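Local coordinates for protein oxalate--CoA ligase (Arabidopsis thaliana, PDB 5IE2) that belongs to the ANL superfamily of AMP-binding enzymes and binds adenosine-5'-triphosphate in a pocket, at residues G56-L61 with S102-L107. Sequence-based numbering, arbitrary orientation.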
loop_
_atom_site.group_PDB
_atom_site.type_symbol
_atom_site.label_atom_id
_atom_site.label_comp_id
_atom_site.label_asym_id
_atom_site.label_seq_id
_atom_site.Cartn_x
_atom_site.Cartn_y
_atom_site.Cartn_z
ATOM N N GLY A 56 -21.839 8.814 -8.540
ATOM C CA GLY A 56 -22.046 8.209 -7.237
ATOM C C GLY A 56 -22.211 6.685 -7.310
ATOM O O GLY A 56 -22.160 6.026 -6.272
ATOM N N ASP A 57 -22.411 6.130 -8.499
ATOM C CA ASP A 57 -22.504 4.648 -8.580
ATOM C C ASP A 57 -21.173 4.005 -8.148
ATOM O O ASP A 57 -20.088 4.597 -8.379
ATOM C CB ASP A 57 -22.832 4.145 -10.003
ATOM C CG ASP A 57 -24.321 4.325 -10.389
ATOM O OD1 ASP A 57 -25.154 4.639 -9.500
ATOM O OD2 ASP A 57 -24.621 4.161 -11.607
ATOM N N VAL A 58 -21.242 2.786 -7.585
ATOM C CA VAL A 58 -20.004 2.035 -7.229
ATOM C C VAL A 58 -19.783 0.924 -8.245
ATOM O O VAL A 58 -20.722 0.184 -8.560
ATOM C CB VAL A 58 -20.079 1.436 -5.809
ATOM C CG1 VAL A 58 -18.822 0.585 -5.509
ATOM C CG2 VAL A 58 -20.214 2.612 -4.770
ATOM N N VAL A 59 -18.573 0.839 -8.799
ATOM C CA VAL A 59 -18.249 -0.211 -9.766
ATOM C C VAL A 59 -17.121 -1.060 -9.163
ATOM O O VAL A 59 -16.080 -0.535 -8.824
ATOM C CB VAL A 59 -17.800 0.374 -11.109
ATOM C CG1 VAL A 59 -17.325 -0.746 -12.086
ATOM C CG2 VAL A 59 -18.899 1.229 -11.765
ATOM N N ALA A 60 -17.338 -2.352 -9.019
ATOM C CA ALA A 60 -16.302 -3.252 -8.472
ATOM C C ALA A 60 -15.382 -3.694 -9.594
ATOM O O ALA A 60 -15.817 -3.840 -10.743
ATOM C CB ALA A 60 -16.950 -4.507 -7.773
ATOM N N LEU A 61 -14.086 -3.806 -9.283
ATOM C CA LEU A 61 -13.100 -4.265 -10.287
ATOM C C LEU A 61 -12.340 -5.458 -9.710
ATOM O O LEU A 61 -11.863 -5.382 -8.565
ATOM C CB LEU A 61 -12.094 -3.164 -10.637
ATOM C CG LEU A 61 -12.751 -1.936 -11.270
ATOM C CD1 LEU A 61 -12.948 -0.906 -10.199
ATOM C CD2 LEU A 61 -11.891 -1.396 -12.396
ATOM N N SER A 102 -20.177 -2.837 -0.433
ATOM C CA SER A 102 -19.741 -1.666 -1.180
ATOM C C SER A 102 -20.900 -1.043 -1.996
ATOM O O SER A 102 -20.729 0.025 -2.594
ATOM C CB SER A 102 -18.602 -2.072 -2.131
ATOM O OG SER A 102 -19.098 -3.022 -3.083
ATOM N N ASP A 103 -22.054 -1.724 -2.032
ATOM C CA ASP A 103 -23.179 -1.353 -2.916
ATOM C C ASP A 103 -22.825 -1.319 -4.413
ATOM O O ASP A 103 -23.361 -0.500 -5.195
ATOM C CB ASP A 103 -23.768 -0.012 -2.494
ATOM C CG ASP A 103 -24.457 -0.104 -1.149
ATOM O OD1 ASP A 103 -25.368 -0.958 -1.040
ATOM O OD2 ASP A 103 -24.087 0.656 -0.212
ATOM N N SER A 104 -21.935 -2.220 -4.810
ATOM C CA SER A 104 -21.550 -2.325 -6.203
ATOM C C SER A 104 -22.752 -2.536 -7.135
ATOM O O SER A 104 -23.624 -3.352 -6.846
ATOM C CB SER A 104 -20.532 -3.485 -6.374
ATOM O OG SER A 104 -19.290 -3.083 -5.807
ATOM N N LYS A 105 -22.763 -1.817 -8.252
ATOM C CA LYS A 105 -23.820 -1.896 -9.270
ATOM C C LYS A 105 -23.324 -2.567 -10.544
ATOM O O LYS A 105 -24.095 -2.847 -11.450
ATOM C CB LYS A 105 -24.352 -0.489 -9.621
ATOM C CG LYS A 105 -25.501 -0.036 -8.706
ATOM C CD LYS A 105 -25.599 1.485 -8.569
ATOM C CE LYS A 105 -26.571 1.871 -7.424
ATOM N NZ LYS A 105 -27.812 1.027 -7.413
ATOM N N LEU A 106 -22.029 -2.793 -10.634
ATOM C CA LEU A 106 -21.407 -3.390 -11.833
ATOM C C LEU A 106 -20.094 -4.075 -11.400
ATOM O O LEU A 106 -19.367 -3.542 -10.543
ATOM C CB LEU A 106 -21.135 -2.298 -12.906
ATOM C CG LEU A 106 -20.295 -2.695 -14.123
ATOM C CD1 LEU A 106 -21.032 -3.718 -14.977
ATOM C CD2 LEU A 106 -19.853 -1.477 -14.962
ATOM N N LEU A 107 -19.782 -5.214 -11.995
ATOM C CA LEU A 107 -18.519 -5.922 -11.764
ATOM C C LEU A 107 -17.726 -5.919 -13.057
ATOM O O LEU A 107 -18.214 -6.410 -14.078
ATOM C CB LEU A 107 -18.764 -7.379 -11.332
ATOM C CG LEU A 107 -17.481 -8.224 -11.282
ATOM C CD1 LEU A 107 -16.509 -7.702 -10.209
ATOM C CD2 LEU A 107 -17.873 -9.703 -11.016
HETATM O O HOH W 1 -23.667 1.978 -6.301
#
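Val58 and Ala60 receive the segment 102-107, which leaves a helix and turns at Lys105, illustrating how a strand can pair in parallel with a chain fresh from a helix. Lys105 N gives an almost straight bond to Val58 O (2.9 Å, 172° at the hydrogen), and Ala60 N reaches Leu106 O at 2.8 Å. One step earlier a water bridges Val58 N and the carbonyl oxygen of Asp103, whose positive phi belongs to the Schellman motif ending the helix. With CG1 set trans to its own N (chi1 176°), Val58 lays both methyls against Ser102 O, CG2 at 3.4 Å. Ser104 OG donates to Ser102 OG, itself hydrogen-bonded to the backbone carbonyls of Tyr98 and Leu99, and rests 3.4 Å from Ala60 CB. On one face Val59 and Leu106 run side by side, CG1 to CD2 3.9 Å; on the other, Leu107 CD1 lies 4.0 Å from Ala60 CB. Lys105 CD passes 3.3 Å from Asp57 OD1, the ammonium not touching the carboxylate, while Asp57 OD2 turns back to Lys54 N. In the five-stranded mixed sheet, strand 58-61 lies between strands 82-85 and 104-110, with strand 127-132 next beyond; helix 67-78 covers Val59, and helix 92-101 leads directly into the contact.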